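Local coordinates for conserved hypothetical protein (Corynebacterium diphtheriae NCTC 13129, PDB 2GS5), which is of unknown function, a member of the conserved YqgE/AlgH (UPF0301) family of bacterial proteins, at residues Q75-G80 / L134-A139; L21-S26 / A33-L38. All coordinates share one frame; numbering follows the deposited sequence.

Contact 1: Q75-G80 / L134-A139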
ATOM      1  N   GLN A  75       8.762  -0.125 -13.812  1.00 13.20           N
ATOM      2  CA  GLN A  75       7.828  -1.179 -14.186  1.00 13.73           C
ATOM      3  C   GLN A  75       8.353  -2.531 -13.722  1.00 13.30           C
ATOM      4  O   GLN A  75       8.623  -3.432 -14.514  1.00 13.68           O
ATOM      5  CB  GLN A  75       7.557  -1.129 -15.690  1.00 13.18           C
ATOM      6  CG  GLN A  75       6.990   0.214 -16.123  1.00 14.70           C
ATOM      7  CD  GLN A  75       6.810   0.346 -17.612  1.00 15.48           C
ATOM      8  OE1 GLN A  75       7.694  -0.014 -18.397  1.00 17.73           O
ATOM      9  NE2 GLN A  75       5.664   0.889 -18.020  1.00 16.73           N
ATOM     10  N   ALA A  76       8.502  -2.633 -12.407  1.00 13.48           N
ATOM     11  CA  ALA A  76       8.971  -3.835 -11.739  1.00 13.36           C
ATOM     12  C   ALA A  76       7.905  -4.247 -10.741  1.00 13.34           C
ATOM     13  O   ALA A  76       7.163  -3.405 -10.230  1.00 13.47           O
ATOM     14  CB  ALA A  76      10.275  -3.557 -10.994  1.00 14.20           C
ATOM     15  N   LEU A  77       7.842  -5.540 -10.458  1.00 13.28           N
ATOM     16  CA  LEU A  77       6.994  -6.021  -9.385  1.00 13.27           C
ATOM     17  C   LEU A  77       7.549  -5.488  -8.068  1.00 13.09           C
ATOM     18  O   LEU A  77       8.770  -5.484  -7.846  1.00 13.29           O
ATOM     19  CB  LEU A  77       6.968  -7.546  -9.349  1.00 13.39           C
ATOM     20  CG  LEU A  77       6.265  -8.248 -10.517  1.00 15.16           C
ATOM     21  CD1 LEU A  77       6.372  -9.770 -10.371  1.00 17.12           C
ATOM     22  CD2 LEU A  77       4.821  -7.814 -10.594  1.00 17.62           C
ATOM     23  N   TYR A  78       6.638  -5.039  -7.209  1.00 12.27           N
ATOM     24  CA  TYR A  78       6.971  -4.705  -5.832  1.00 12.73           C
ATOM     25  C   TYR A  78       6.636  -5.923  -4.973  1.00 12.46           C
ATOM     26  O   TYR A  78       5.751  -6.707  -5.325  1.00 13.52           O
ATOM     27  CB  TYR A  78       6.197  -3.451  -5.392  1.00 13.16           C
ATOM     28  CG  TYR A  78       6.899  -2.165  -5.828  1.00 13.49           C
ATOM     29  CD1 TYR A  78       7.178  -1.925  -7.166  1.00 13.37           C
ATOM     30  CD2 TYR A  78       7.285  -1.202  -4.898  1.00 12.59           C
ATOM     31  CE1 TYR A  78       7.828  -0.780  -7.571  1.00 12.88           C
ATOM     32  CE2 TYR A  78       7.948  -0.043  -5.297  1.00 13.54           C
ATOM     33  CZ  TYR A  78       8.202   0.167  -6.636  1.00 12.72           C
ATOM     34  OH  TYR A  78       8.863   1.326  -7.041  1.00 15.38           O
ATOM     35  N   ILE A  79       7.354  -6.095  -3.870  1.00 12.21           N
ATOM     36  CA  ILE A  79       7.122  -7.227  -2.973  1.00 12.09           C
ATOM     37  C   ILE A  79       6.035  -6.801  -2.002  1.00 11.28           C
ATOM     38  O   ILE A  79       6.263  -5.973  -1.119  1.00 11.81           O
ATOM     39  CB  ILE A  79       8.390  -7.618  -2.222  1.00 12.00           C
ATOM     40  CG1 ILE A  79       9.494  -7.960  -3.221  1.00 13.89           C
ATOM     41  CG2 ILE A  79       8.111  -8.825  -1.293  1.00 13.15           C
ATOM     42  CD1 ILE A  79       9.195  -9.189  -4.034  1.00 19.13           C
ATOM     43  N   GLY A  80       4.837  -7.328  -2.197  1.00 11.46           N
ATOM     44  CA  GLY A  80       3.699  -6.940  -1.377  1.00 11.26           C
ATOM     45  C   GLY A  80       3.688  -7.515   0.021  1.00 11.30           C
ATOM     46  O   GLY A  80       3.112  -6.932   0.937  1.00 10.80           O
ATOM     47  N   LEU A 134       2.189  -2.996  -9.499  1.00 11.67           N
ATOM     48  CA  LEU A 134       1.907  -4.424  -9.320  1.00 12.11           C
ATOM     49  C   LEU A 134       2.703  -4.979  -8.151  1.00 11.40           C
ATOM     50  O   LEU A 134       3.889  -4.694  -8.004  1.00 11.69           O
ATOM     51  CB  LEU A 134       2.243  -5.199 -10.592  1.00 12.34           C
ATOM     52  CG  LEU A 134       1.349  -4.856 -11.783  1.00 13.73           C
ATOM     53  CD1 LEU A 134       1.864  -5.490 -13.056  1.00 15.58           C
ATOM     54  CD2 LEU A 134      -0.081  -5.306 -11.535  1.00 16.11           C
ATOM     55  N   PHE A 135       2.037  -5.792  -7.338  1.00 12.03           N
ATOM     56  CA  PHE A 135       2.621  -6.332  -6.117  1.00 12.25           C
ATOM     57  C   PHE A 135       2.556  -7.839  -6.090  1.00 12.33           C
ATOM     58  O   PHE A 135       1.492  -8.418  -6.277  1.00 12.90           O
ATOM     59  CB  PHE A 135       1.890  -5.780  -4.897  1.00 12.70           C
ATOM     60  CG  PHE A 135       1.903  -4.289  -4.840  1.00 12.36           C
ATOM     61  CD1 PHE A 135       2.891  -3.608  -4.141  1.00 13.68           C
ATOM     62  CD2 PHE A 135       0.952  -3.553  -5.546  1.00 14.03           C
ATOM     63  CE1 PHE A 135       2.934  -2.227  -4.125  1.00 13.50           C
ATOM     64  CE2 PHE A 135       0.979  -2.171  -5.517  1.00 12.92           C
ATOM     65  CZ  PHE A 135       1.967  -1.506  -4.814  1.00 13.55           C
ATOM     66  N   ALA A 136       3.705  -8.463  -5.848  1.00 11.86           N
ATOM     67  CA  ALA A 136       3.813  -9.910  -5.714  1.00 11.86           C
ATOM     68  C   ALA A 136       3.762 -10.249  -4.235  1.00 11.54           C
ATOM     69  O   ALA A 136       4.581  -9.760  -3.457  1.00 11.74           O
ATOM     70  CB  ALA A 136       5.129 -10.403  -6.334  1.00 12.00           C
ATOM     71  N   GLY A 137       2.789 -11.060  -3.843  1.00 11.59           N
ATOM     72  CA  GLY A 137       2.628 -11.452  -2.453  1.00 11.40           C
ATOM     73  C   GLY A 137       1.841 -10.427  -1.671  1.00 11.27           C
ATOM     74  O   GLY A 137       1.584  -9.318  -2.147  1.00 10.95           O
ATOM     75  N   HIS A 138       1.447 -10.798  -0.461  1.00 11.29           N
ATOM     76  CA  HIS A 138       0.700  -9.903   0.401  1.00 11.38           C
ATOM     77  C   HIS A 138       0.926 -10.247   1.863  1.00 11.79           C
ATOM     78  O   HIS A 138       1.588 -11.235   2.187  1.00 11.33           O
ATOM     79  CB  HIS A 138      -0.792  -9.979   0.074  1.00 11.47           C
ATOM     80  CG  HIS A 138      -1.395 -11.311   0.359  1.00 11.75           C
ATOM     81  ND1 HIS A 138      -1.962 -11.637   1.569  1.00 15.87           N
ATOM     82  CD2 HIS A 138      -1.487 -12.421  -0.408  1.00 11.00           C
ATOM     83  CE1 HIS A 138      -2.399 -12.882   1.525  1.00 12.25           C
ATOM     84  NE2 HIS A 138      -2.122 -13.382   0.338  1.00 14.57           N
ATOM     85  N   ALA A 139       0.395  -9.376   2.718  1.00 11.26           N
ATOM     86  CA  ALA A 139       0.405  -9.540   4.169  1.00 12.04           C
ATOM     87  C   ALA A 139      -1.035  -9.793   4.622  1.00 12.11           C
ATOM     88  O   ALA A 139      -1.974  -9.280   4.029  1.00 11.71           O
ATOM     89  CB  ALA A 139       0.962  -8.296   4.828  1.00 12.68           C
TER
HETATM   90  O   HOH W   1       4.650  -2.376 -10.825  1.00 12.52           O

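Contact 2: L21-S26 / A33-L38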
ATOM      1  N   LEU A  21      -0.552   1.060   6.935  1.00 11.28           N
ATOM      2  CA  LEU A  21       0.024   0.685   8.209  1.00 11.44           C
ATOM      3  C   LEU A  21       1.502   1.007   8.111  1.00 11.58           C
ATOM      4  O   LEU A  21       2.222   0.399   7.313  1.00 11.39           O
ATOM      5  CB  LEU A  21      -0.161  -0.805   8.468  1.00 11.87           C
ATOM      6  CG  LEU A  21      -1.601  -1.314   8.472  1.00 12.51           C
ATOM      7  CD1 LEU A  21      -1.671  -2.846   8.494  1.00 13.43           C
ATOM      8  CD2 LEU A  21      -2.354  -0.704   9.644  1.00 13.22           C
ATOM      9  N   VAL A  22       1.951   1.970   8.915  1.00 11.57           N
ATOM     10  CA  VAL A  22       3.335   2.423   8.860  1.00 11.56           C
ATOM     11  C   VAL A  22       4.108   1.714   9.959  1.00 11.02           C
ATOM     12  O   VAL A  22       3.765   1.843  11.130  1.00 10.91           O
ATOM     13  CB  VAL A  22       3.429   3.936   9.066  1.00 11.79           C
ATOM     14  CG1 VAL A  22       4.878   4.396   8.938  1.00 12.47           C
ATOM     15  CG2 VAL A  22       2.512   4.669   8.083  1.00 12.78           C
ATOM     16  N   ALA A  23       5.135   0.949   9.585  1.00 10.94           N
ATOM     17  CA  ALA A  23       5.915   0.181  10.564  1.00 11.34           C
ATOM     18  C   ALA A  23       6.578   1.088  11.611  1.00 11.56           C
ATOM     19  O   ALA A  23       7.163   2.128  11.280  1.00 11.14           O
ATOM     20  CB  ALA A  23       6.977  -0.668   9.874  1.00 11.30           C
ATOM     21  N   ALA A  24       6.497   0.699  12.874  1.00 11.83           N
ATOM     22  CA  ALA A  24       7.260   1.360  13.929  1.00 12.34           C
ATOM     23  C   ALA A  24       8.742   1.324  13.578  1.00 12.57           C
ATOM     24  O   ALA A  24       9.222   0.330  13.049  1.00 11.68           O
ATOM     25  CB  ALA A  24       7.021   0.665  15.263  1.00 12.76           C
ATOM     26  N   PRO A  25       9.476   2.419  13.872  1.00 13.35           N
ATOM     27  CA  PRO A  25      10.920   2.427  13.653  1.00 14.27           C
ATOM     28  C   PRO A  25      11.645   1.199  14.208  1.00 14.89           C
ATOM     29  O   PRO A  25      12.601   0.715  13.590  1.00 15.32           O
ATOM     30  CB  PRO A  25      11.366   3.690  14.388  1.00 14.21           C
ATOM     31  CG  PRO A  25      10.209   4.598  14.278  1.00 14.45           C
ATOM     32  CD  PRO A  25       8.987   3.727  14.348  1.00 13.56           C
ATOM     33  N   SER A  26      11.177   0.690  15.347  1.00 15.81           N
ATOM     34  CA  SER A  26      11.818  -0.431  16.026  1.00 17.08           C
ATOM     35  C   SER A  26      11.556  -1.803  15.408  1.00 17.81           C
ATOM     36  O   SER A  26      12.174  -2.778  15.818  1.00 18.16           O
ATOM     37  CB  SER A  26      11.395  -0.453  17.497  1.00 17.20           C
ATOM     38  OG  SER A  26       9.988  -0.552  17.611  1.00 19.41           O
ATOM     39  N   ALA A  33      10.210  -4.718   8.278  1.00 13.23           N
ATOM     40  CA  ALA A  33      10.928  -3.533   8.715  1.00 12.69           C
ATOM     41  C   ALA A  33      10.699  -2.389   7.728  1.00 12.45           C
ATOM     42  O   ALA A  33      10.813  -2.568   6.504  1.00 12.81           O
ATOM     43  CB  ALA A  33      12.418  -3.818   8.866  1.00 13.81           C
ATOM     44  N   ARG A  34      10.360  -1.226   8.280  1.00 12.25           N
ATOM     45  CA  ARG A  34      10.154  -0.007   7.502  1.00 12.51           C
ATOM     46  C   ARG A  34       9.168  -0.199   6.352  1.00 11.93           C
ATOM     47  O   ARG A  34       9.297   0.412   5.299  1.00 12.43           O
ATOM     48  CB  ARG A  34      11.499   0.534   7.004  1.00 13.15           C
ATOM     49  CG  ARG A  34      12.505   0.801   8.144  1.00 14.05           C
ATOM     50  CD  ARG A  34      11.990   1.791   9.203  1.00 15.36           C
ATOM     51  NE  ARG A  34      12.770   1.743  10.443  1.00 14.97           N
ATOM     52  CZ  ARG A  34      13.729   2.600  10.779  1.00 17.79           C
ATOM     53  NH1 ARG A  34      14.353   2.457  11.941  1.00 17.09           N
ATOM     54  NH2 ARG A  34      14.065   3.601   9.975  1.00 17.96           N
ATOM     55  N   SER A  35       8.167  -1.040   6.585  1.00 11.42           N
ATOM     56  CA  SER A  35       7.116  -1.245   5.606  1.00 11.62           C
ATOM     57  C   SER A  35       6.032  -0.182   5.722  1.00 11.46           C
ATOM     58  O   SER A  35       5.864   0.479   6.757  1.00 11.11           O
ATOM     59  CB  SER A  35       6.512  -2.645   5.747  1.00 12.00           C
ATOM     60  OG  SER A  35       5.983  -2.886   7.036  1.00 12.01           O
ATOM     61  N   VAL A  36       5.308  -0.020   4.619  1.00 11.37           N
ATOM     62  CA  VAL A  36       4.129   0.831   4.543  1.00 11.43           C
ATOM     63  C   VAL A  36       3.073  -0.007   3.853  1.00 11.55           C
ATOM     64  O   VAL A  36       3.092  -0.145   2.626  1.00 11.28           O
ATOM     65  CB  VAL A  36       4.386   2.107   3.724  1.00 11.32           C
ATOM     66  CG1 VAL A  36       3.116   2.942   3.597  1.00 12.05           C
ATOM     67  CG2 VAL A  36       5.526   2.917   4.347  1.00 12.44           C
ATOM     68  N   ILE A  37       2.178  -0.595   4.643  1.00 11.55           N
ATOM     69  CA  ILE A  37       1.287  -1.617   4.103  1.00 12.26           C
ATOM     70  C   ILE A  37      -0.083  -1.038   3.813  1.00 11.75           C
ATOM     71  O   ILE A  37      -0.808  -0.667   4.719  1.00 11.40           O
ATOM     72  CB  ILE A  37       1.197  -2.833   5.037  1.00 12.13           C
ATOM     73  CG1 ILE A  37       2.600  -3.447   5.201  1.00 14.57           C
ATOM     74  CG2 ILE A  37       0.218  -3.886   4.464  1.00 12.06           C
ATOM     75  CD1 ILE A  37       2.691  -4.499   6.234  1.00 15.67           C
ATOM     76  N   LEU A  38      -0.410  -0.950   2.526  1.00 11.16           N
ATOM     77  CA  LEU A  38      -1.723  -0.493   2.084  1.00 11.29           C
ATOM     78  C   LEU A  38      -2.756  -1.579   2.323  1.00 11.54           C
ATOM     79  O   LEU A  38      -2.637  -2.681   1.789  1.00 11.21           O
ATOM     80  CB  LEU A  38      -1.686  -0.156   0.599  1.00 10.99           C
ATOM     81  CG  LEU A  38      -2.992   0.266  -0.060  1.00 11.60           C
ATOM     82  CD1 LEU A  38      -3.475   1.592   0.490  1.00 11.39           C
ATOM     83  CD2 LEU A  38      -2.827   0.334  -1.575  1.00 12.49           C
TER
HETATM   84  O   HOH W   2      10.859  -0.524  10.981  1.00 15.34           O

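Contact 1: Q75-G80 / L134-A139
Y78 and F135 lie side by side where strand 76-79 runs parallel to strand 134-136 in the mixed beta sheet; the two short axes are twisted 53° apart. The parallel pairing shows in Y78 bonding to the residues before and after its partner: Y78 N donates almost straight to L134 O at 2.9 Å, in the carbonyl plane, and A136 N gives its hydrogen to Y78 O at 2.7 Å. One step on, G80 N reaches A136 O at 2.8 Å, but from 44° above the carbonyl plane, so the bonding is already distorted as strand 76-79 ends. The side chains of Y78 and F135 share one face of the sheet, and I79 and A136 occupy the other. Y78 turns its CG away from its own carbonyl carbon (chi1 -83°), which carries the ring back along its strand until A76 O lies at its edge, in plane; it is therefore Y78 CB that meets the F135 ring, at CD1, 3.5 Å away. Between the strands L77 CD2 touches L134 CB at 3.7 Å, the two leucines slanting past each other. Farther out, L134 also packs on V88 and F135 on V91 of strand 87-94, while S56 OG bonds L77 O from the other flank. At the diverging start of the pair a water replaces a direct backbone bond, donating to A76 O and accepting from L134 N. At the opposite end the chain turns a corner at G137, where G80, lacking a side chain, brings its CA within 3.3 Å of G137 O in a CA-H...O contact.

Contact 2: L21-S26 / A33-L38
An antiparallel strand pair joins L21-A23 to S35-I37, the touching parts running 174° apart. L21 and I37 form the hydrogen-bonded pair: L21 N donates to I37 O and I37 N to L21 O, each bond 2.8 Å long, with both donors tilted out of the carbonyl planes. V22 and V36 follow as a non-hydrogen-bonded pair, and A23 N donates to S35 O at 3.0 Å. The two faces differ: L21 and I37 project together toward W155 and W141, whereas V22 and V36 both meet W174 of helix 173-179. Since the strands follow one another in sequence, the pair is a beta hairpin with a long loop, and at the loop end side chain and water bridge the two arms. R34 has positive phi, and its CB points away from the opposing segment; a bend at chi2 (-58°) lets the guanidinium fold back over P25. R34 NH1 donates to P25 O at 3.0 Å, with NE adding a weak bond to the same oxygen, and P25 CB sits over one guanidinium face, 4.1 Å from NH1. The same cationic group makes a cation-pi contact with W174, whose NE1 in turn bonds A23 O. A water at the guanidinium edge accepts a hydrogen bond from R34 N at 2.8 Å and lies 2.8 Å from A24 O, to which it donates.

Overall arrangement
Contact 2 closes before contact 1 opens, so along the chain the two come in series: a hairpin between sequence neighbours, then a parallel pairing whose partners are separated by 53 residues. Their centres lie 16 Å apart and their nearest atoms about 4 Å, without touching. One mixed sheet holds both, and its pairing order supplies the connection: strand 36-42 of contact 2 is antiparallel to strand 47-51, which is antiparallel to strand 129-141 of contact 1. N51 marks the junction, bonding V36 N through its side chain and G80 through its backbone. Strand 129-141 also spans the distance, since its W141 packs on L21 and I37.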